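Local coordinates for protein putative cytochrome P450 120 (Synechocystis sp., PDB 2VE3) that binds heme and retinoic acid and probably works as a cytochrome P450 monooxygenase, inserting oxygen into organic substrates, at residues 310-315 with 381-386; 355-360 with 364-369. All coordinates share one frame; numbering follows the deposited sequence.

Overall arrangement
Contact 1 first engages the chain at helix 302-314, the K helix of cytochromes P450. The chain then leaves for strands 320-325 and 341-345 of the five-stranded mixed sheet, with the short strands 329-331 and 334-336 between them, and passes helix 346-349 before the long irregular stretch that leads to the heme-ligand loop. Contact 2 closes a small loop within that stretch, bringing 364-369 back against 355-360. Some residues later, 381-386 returns to the helix and closes contact 1, so contact 2 is nested inside the larger loop. The two are joined directly through Glu310 and Arg313. Together they tie the K helix to the meander and to the heme-binding loop.

Contact 1: residues 310-315 with 381-386. With HEM (protoporphyrin IX containing Fe), chain C.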
loop_
_atom_site.group_PDB
_atom_site.type_symbol
_atom_site.label_atom_id
_atom_site.label_comp_id
_atom_site.label_asym_id
_atom_site.label_seq_id
_atom_site.Cartn_x
_atom_site.Cartn_y
_atom_site.Cartn_z
ATOM N N GLU A 310 -5.230 -11.951 7.066
ATOM C CA GLU A 310 -4.254 -12.979 6.724
ATOM C C GLU A 310 -3.665 -12.853 5.301
ATOM O O GLU A 310 -2.490 -13.182 5.086
ATOM C CB GLU A 310 -4.829 -14.386 7.000
ATOM C CG GLU A 310 -3.962 -15.573 6.562
ATOM C CD GLU A 310 -2.629 -15.688 7.282
ATOM O OE1 GLU A 310 -2.212 -14.747 7.993
ATOM O OE2 GLU A 310 -1.983 -16.748 7.136
ATOM N N VAL A 311 -4.466 -12.374 4.351
ATOM C CA VAL A 311 -3.946 -11.991 3.015
ATOM C C VAL A 311 -2.829 -10.949 3.181
ATOM O O VAL A 311 -1.713 -11.156 2.702
ATOM C CB VAL A 311 -5.073 -11.467 2.054
ATOM C CG1 VAL A 311 -4.482 -10.817 0.827
ATOM C CG2 VAL A 311 -5.987 -12.594 1.607
ATOM N N LEU A 312 -3.126 -9.850 3.880
ATOM C CA LEU A 312 -2.159 -8.760 4.140
ATOM C C LEU A 312 -0.945 -9.227 4.942
ATOM O O LEU A 312 0.145 -8.643 4.842
ATOM C CB LEU A 312 -2.835 -7.590 4.887
ATOM C CG LEU A 312 -3.981 -6.821 4.200
ATOM C CD1 LEU A 312 -4.555 -5.755 5.114
ATOM C CD2 LEU A 312 -3.583 -6.220 2.856
ATOM N N ARG A 313 -1.148 -10.260 5.766
ATOM C CA ARG A 313 -0.077 -10.819 6.569
ATOM C C ARG A 313 0.874 -11.568 5.644
ATOM O O ARG A 313 2.067 -11.291 5.619
ATOM C CB ARG A 313 -0.640 -11.738 7.678
ATOM C CG ARG A 313 0.316 -12.041 8.833
ATOM C CD ARG A 313 1.318 -13.171 8.509
ATOM N NE ARG A 313 0.681 -14.402 8.016
ATOM C CZ ARG A 313 1.338 -15.475 7.556
ATOM N NH1 ARG A 313 2.659 -15.501 7.524
ATOM N NH2 ARG A 313 0.664 -16.524 7.117
ATOM N N LEU A 314 0.327 -12.527 4.903
ATOM C CA LEU A 314 1.121 -13.395 4.039
ATOM C C LEU A 314 1.779 -12.637 2.890
ATOM O O LEU A 314 2.953 -12.848 2.606
ATOM C CB LEU A 314 0.281 -14.575 3.511
ATOM C CG LEU A 314 1.003 -15.656 2.683
ATOM C CD1 LEU A 314 2.231 -16.250 3.391
ATOM C CD2 LEU A 314 0.051 -16.764 2.245
ATOM N N ILE A 315 1.031 -11.766 2.225
ATOM C CA ILE A 315 1.594 -10.984 1.117
ATOM C C ILE A 315 1.378 -9.481 1.359
ATOM O O ILE A 315 0.410 -8.917 0.868
ATOM C CB ILE A 315 0.967 -11.386 -0.248
ATOM C CG1 ILE A 315 1.034 -12.906 -0.479
ATOM C CG2 ILE A 315 1.670 -10.653 -1.396
ATOM C CD1 ILE A 315 0.224 -13.359 -1.679
ATOM N N HIS A 381 1.755 -7.769 13.584
ATOM C CA HIS A 381 1.018 -7.670 12.340
ATOM C C HIS A 381 1.021 -6.174 12.020
ATOM O O HIS A 381 0.323 -5.384 12.653
ATOM C CB HIS A 381 -0.392 -8.217 12.560
ATOM C CG HIS A 381 -1.258 -8.235 11.338
ATOM N ND1 HIS A 381 -1.049 -9.098 10.284
ATOM C CD2 HIS A 381 -2.374 -7.537 11.031
ATOM C CE1 HIS A 381 -1.976 -8.905 9.366
ATOM N NE2 HIS A 381 -2.796 -7.968 9.798
ATOM N N VAL A 382 1.868 -5.784 11.070
ATOM C CA VAL A 382 2.047 -4.383 10.713
ATOM C C VAL A 382 1.945 -4.078 9.199
ATOM O O VAL A 382 2.831 -3.415 8.647
ATOM C CB VAL A 382 3.368 -3.815 11.291
ATOM C CG1 VAL A 382 3.274 -3.681 12.825
ATOM C CG2 VAL A 382 4.596 -4.650 10.851
ATOM N N PRO A 383 0.851 -4.516 8.546
ATOM C CA PRO A 383 0.642 -4.274 7.105
ATOM C C PRO A 383 0.445 -2.767 6.801
ATOM O O PRO A 383 0.731 -2.319 5.697
ATOM C CB PRO A 383 -0.636 -5.068 6.794
ATOM C CG PRO A 383 -1.380 -5.105 8.130
ATOM C CD PRO A 383 -0.296 -5.228 9.159
ATOM N N PHE A 384 -0.019 -2.005 7.796
ATOM C CA PHE A 384 -0.221 -0.553 7.677
ATOM C C PHE A 384 0.801 0.262 8.471
ATOM O O PHE A 384 0.622 1.472 8.667
ATOM C CB PHE A 384 -1.643 -0.167 8.104
ATOM C CG PHE A 384 -2.726 -0.869 7.311
ATOM C CD1 PHE A 384 -3.028 -0.471 5.999
ATOM C CD2 PHE A 384 -3.420 -1.947 7.859
ATOM C CE1 PHE A 384 -4.025 -1.114 5.263
ATOM C CE2 PHE A 384 -4.422 -2.597 7.125
ATOM C CZ PHE A 384 -4.721 -2.178 5.832
ATOM N N GLY A 385 1.865 -0.387 8.919
ATOM C CA GLY A 385 2.880 0.269 9.732
ATOM C C GLY A 385 2.410 0.487 11.164
ATOM O O GLY A 385 1.616 -0.300 11.710
ATOM N N GLY A 386 2.901 1.555 11.774
ATOM C CA GLY A 386 2.497 1.916 13.130
ATOM C C GLY A 386 3.103 3.252 13.488
ATOM O O GLY A 386 3.760 3.894 12.651
HETATM C CHA HEM C . 1.253 5.201 5.013
HETATM C CHB HEM C . 0.476 0.530 3.913
HETATM C CHC HEM C . -3.512 1.760 1.413
HETATM C CHD HEM C . -2.454 6.426 2.020
HETATM C C1A HEM C . 1.403 3.821 4.963
HETATM C C2A HEM C . 2.433 3.021 5.602
HETATM C C3A HEM C . 2.196 1.728 5.304
HETATM C C4A HEM C . 1.035 1.676 4.452
HETATM C CMA HEM C . 3.007 0.493 5.740
HETATM C CAA HEM C . 3.555 3.573 6.513
HETATM C CBA HEM C . 4.842 3.873 5.751
HETATM C CGA HEM C . 5.786 4.563 6.714
HETATM O O1A HEM C . 6.175 3.907 7.724
HETATM O O2A HEM C . 6.145 5.753 6.473
HETATM C C1B HEM C . -0.692 0.451 3.179
HETATM C C2B HEM C . -1.377 -0.766 2.766
HETATM C C3B HEM C . -2.487 -0.423 2.080
HETATM C C4B HEM C . -2.527 1.016 2.036
HETATM C CMB HEM C . -0.885 -2.193 3.096
HETATM C CAB HEM C . -3.559 -1.336 1.402
HETATM C CBB HEM C . -3.958 -2.513 1.909
HETATM C C1C HEM C . -3.620 3.130 1.389
HETATM C C2C HEM C . -4.706 3.899 0.815
HETATM C C3C HEM C . -4.420 5.197 0.981
HETATM C C4C HEM C . -3.124 5.279 1.655
HETATM C CMC HEM C . -5.983 3.295 0.168
HETATM C CAC HEM C . -5.296 6.416 0.570
HETATM C CBC HEM C . -5.465 6.817 -0.695
HETATM C C1D HEM C . -1.319 6.525 2.800
HETATM C C2D HEM C . -0.608 7.753 3.036
HETATM C C3D HEM C . 0.556 7.382 3.962
HETATM C C4D HEM C . 0.411 5.961 4.217
HETATM C CMD HEM C . -0.952 9.151 2.458
HETATM C CAD HEM C . 1.648 8.313 4.537
HETATM C CBD HEM C . 1.336 8.555 6.012
HETATM C CGD HEM C . 2.353 9.488 6.624
HETATM O O1D HEM C . 2.080 9.974 7.751
HETATM O O2D HEM C . 3.428 9.763 6.012
HETATM N NA HEM C . 0.575 2.969 4.274
HETATM N NB HEM C . -1.414 1.522 2.699
HETATM N NC HEM C . -2.662 3.998 1.885
HETATM N ND HEM C . -0.705 5.493 3.518
HETATM FE FE HEM C . -1.250 3.466 3.313
#
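Leu312 bridges helix and loop with three carbons: CB rests on Pro383 CB at 3.9 Å, and CD1 meets Phe384 CZ obliquely at 3.7 Å. CD2 lies 3.8 Å from heme vinyl carbon CBB. Its chi1 of -63° sets CG anti to the carbonyl carbon, pointing the branch at loop and cofactor. Phe384 sits obliquely against the porphyrin, CE1 3.6 Å from heme C3B, and opens the heme-binding loop (Phe-Gly-Gly-Gly-x-Arg-x-Cys-x-Gly) that leads to Cys391, probably the iron ligand. At Gly385, positive phi suits glycine, and a CB would press on heme CAA. Arg313 crosses His381 at about a right angle, CB and CG meeting the imidazole edge. Its bent chain lets the guanidinium grip Glu310 side-on, forming the ExxR pair of the P450 K helix: NE to OE1 is 2.9 Å and NH2 to OE2 2.7 Å, both nearly straight. NH1 bonds to Pro359 O and His350 O. A leucine for Arg313 would probably leave the buried Glu310 carboxylate without its two-nitrogen clamp, leaving it to Arg366 and Asp363, and take this donor from both carbonyls. Around the contact, Leu312 touches Met401 and Phe384 Arg398 of helix 394-411, while Val311 and Leu314 pack on helix 241-272.

Contact 2: residues 355-360 with 364-369; sequences LYPDPE and PERFTP
Tyr356 and Arg366 mark the closest approach of two backbones, CA to CA 8.3 Å, one without regular structure, the other with a short 3-10 turn at 364-366 closed by Phe367 N to Pro364 O. From that turn Arg366 reaches across with its chain extended from CG to NE, carrying the guanidinium to the carbonyls of the other segment. It grips Pro357 O end-on: NH1 at 3.0 Å and NH2 at 3.2 Å approach the same face of the carbonyl plane. NH2 also bonds to Asp358 O at 2.9 Å, standing above that carbonyl's plane, and to Lys361 O. The Asp358 carboxylate stays apart; within these two segments the guanidinium is held by backbone oxygens, and positive phi at Asp358 (56°) belongs to the bend that presents them. A water accepts from NH1 and donates to Leu355 O. Tyr356 CB lies over one guanidinium face, 3.9 Å from NH1, but the phenol ring is turned 84° to it, so the two planes do not stack; CD1 instead meets Arg366 CD, and the hydroxyl bonds to Ala380 O. NE forms a salt bridge with Glu310. A cation with five N-H groups suits this junction: Arg366, in the sequence Pro-Glu-Arg-Phe, completes with the ExxR pair the Glu-Arg-Arg triad characteristic of the P450 fold, anchoring the meander to the K helix.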
loop_
_atom_site.group_PDB
_atom_site.type_symbol
_atom_site.label_atom_id
_atom_site.label_comp_id
_atom_site.label_asym_id
_atom_site.label_seq_id
_atom_site.Cartn_x
_atom_site.Cartn_y
_atom_site.Cartn_z
ATOM N N LEU A 355 6.358 -15.547 15.462
ATOM C CA LEU A 355 5.119 -14.801 15.279
ATOM C C LEU A 355 4.062 -15.580 14.493
ATOM O O LEU A 355 2.879 -15.565 14.832
ATOM C CB LEU A 355 5.445 -13.488 14.554
ATOM C CG LEU A 355 5.373 -12.137 15.277
ATOM C CD1 LEU A 355 5.558 -12.245 16.798
ATOM C CD2 LEU A 355 6.341 -11.116 14.645
ATOM N N TYR A 356 4.496 -16.254 13.435
ATOM C CA TYR A 356 3.593 -16.956 12.525
ATOM C C TYR A 356 4.050 -18.392 12.282
ATOM O O TYR A 356 4.772 -18.659 11.324
ATOM C CB TYR A 356 3.446 -16.173 11.202
ATOM C CG TYR A 356 2.946 -14.771 11.434
ATOM C CD1 TYR A 356 1.619 -14.539 11.822
ATOM C CD2 TYR A 356 3.810 -13.680 11.345
ATOM C CE1 TYR A 356 1.161 -13.258 12.066
ATOM C CE2 TYR A 356 3.365 -12.388 11.594
ATOM C CZ TYR A 356 2.043 -12.187 11.945
ATOM O OH TYR A 356 1.590 -10.930 12.177
ATOM N N PRO A 357 3.646 -19.320 13.166
ATOM C CA PRO A 357 4.002 -20.738 13.014
ATOM C C PRO A 357 3.618 -21.280 11.634
ATOM O O PRO A 357 2.465 -21.136 11.224
ATOM C CB PRO A 357 3.188 -21.417 14.121
ATOM C CG PRO A 357 3.030 -20.364 15.161
ATOM C CD PRO A 357 2.833 -19.089 14.378
ATOM N N ASP A 358 4.585 -21.886 10.937
ATOM C CA ASP A 358 4.480 -22.233 9.506
ATOM C C ASP A 358 4.151 -20.979 8.709
ATOM O O ASP A 358 3.041 -20.861 8.173
ATOM C CB ASP A 358 3.412 -23.301 9.240
ATOM C CG ASP A 358 3.793 -24.660 9.772
ATOM O OD1 ASP A 358 5.009 -24.969 9.821
ATOM O OD2 ASP A 358 2.858 -25.425 10.133
ATOM N N PRO A 359 5.115 -20.042 8.623
ATOM C CA PRO A 359 4.873 -18.689 8.100
ATOM C C PRO A 359 4.394 -18.678 6.657
ATOM O O PRO A 359 3.747 -17.729 6.225
ATOM C CB PRO A 359 6.255 -18.033 8.199
ATOM C CG PRO A 359 7.228 -19.200 8.193
ATOM C CD PRO A 359 6.530 -20.228 9.003
ATOM N N GLU A 360 4.708 -19.739 5.923
ATOM C CA GLU A 360 4.455 -19.785 4.496
ATOM C C GLU A 360 3.005 -20.163 4.217
ATOM O O GLU A 360 2.544 -20.077 3.077
ATOM C CB GLU A 360 5.427 -20.759 3.814
ATOM C CG GLU A 360 5.091 -22.256 4.016
ATOM C CD GLU A 360 5.542 -22.820 5.360
ATOM O OE1 GLU A 360 6.347 -22.171 6.069
ATOM O OE2 GLU A 360 5.092 -23.940 5.701
ATOM N N PRO A 364 -6.290 -18.096 7.931
ATOM C CA PRO A 364 -7.193 -17.151 8.578
ATOM C C PRO A 364 -7.455 -17.375 10.092
ATOM O O PRO A 364 -7.702 -16.405 10.816
ATOM C CB PRO A 364 -8.471 -17.317 7.771
ATOM C CG PRO A 364 -7.972 -17.625 6.402
ATOM C CD PRO A 364 -6.846 -18.575 6.658
ATOM N N GLU A 365 -7.391 -18.630 10.544
ATOM C CA GLU A 365 -7.617 -19.003 11.946
ATOM C C GLU A 365 -6.607 -18.401 12.922
ATOM O O GLU A 365 -6.765 -18.556 14.116
ATOM C CB GLU A 365 -7.627 -20.534 12.130
ATOM C CG GLU A 365 -8.615 -21.284 11.255
ATOM C CD GLU A 365 -10.057 -20.936 11.560
ATOM O OE1 GLU A 365 -10.451 -20.988 12.741
ATOM O OE2 GLU A 365 -10.802 -20.611 10.619
ATOM N N ARG A 366 -5.561 -17.743 12.420
ATOM C CA ARG A 366 -4.622 -17.034 13.283
ATOM C C ARG A 366 -5.304 -15.811 13.893
ATOM O O ARG A 366 -4.930 -15.360 14.976
ATOM C CB ARG A 366 -3.364 -16.588 12.515
ATOM C CG ARG A 366 -2.599 -17.658 11.744
ATOM C CD ARG A 366 -1.490 -16.987 10.898
ATOM N NE ARG A 366 -0.860 -17.864 9.905
ATOM C CZ ARG A 366 0.150 -18.697 10.150
ATOM N NH1 ARG A 366 0.641 -18.814 11.374
ATOM N NH2 ARG A 366 0.657 -19.442 9.173
ATOM N N PHE A 367 -6.301 -15.276 13.194
ATOM C CA PHE A 367 -6.974 -14.043 13.617
ATOM C C PHE A 367 -8.345 -14.286 14.283
ATOM O O PHE A 367 -9.041 -13.333 14.669
ATOM C CB PHE A 367 -7.027 -13.034 12.449
ATOM C CG PHE A 367 -5.658 -12.640 11.960
ATOM C CD1 PHE A 367 -4.963 -11.597 12.575
ATOM C CD2 PHE A 367 -5.031 -13.363 10.949
ATOM C CE1 PHE A 367 -3.691 -11.258 12.173
ATOM C CE2 PHE A 367 -3.757 -13.032 10.540
ATOM C CZ PHE A 367 -3.082 -11.968 11.163
ATOM N N THR A 368 -8.703 -15.565 14.403
ATOM C CA THR A 368 -9.862 -16.037 15.178
ATOM C C THR A 368 -9.594 -15.680 16.625
ATOM O O THR A 368 -8.479 -15.903 17.089
ATOM C CB THR A 368 -10.010 -17.590 15.061
ATOM O OG1 THR A 368 -10.425 -17.937 13.741
ATOM C CG2 THR A 368 -11.033 -18.164 16.057
ATOM N N PRO A 369 -10.605 -15.124 17.338
ATOM C CA PRO A 369 -10.605 -14.738 18.749
ATOM C C PRO A 369 -9.458 -15.226 19.672
ATOM O O PRO A 369 -8.822 -14.390 20.329
ATOM C CB PRO A 369 -11.968 -15.253 19.209
ATOM C CG PRO A 369 -12.859 -15.051 17.953
ATOM C CD PRO A 369 -11.934 -14.835 16.768
HETATM O O HOH W 1 0.104 -16.768 13.881
#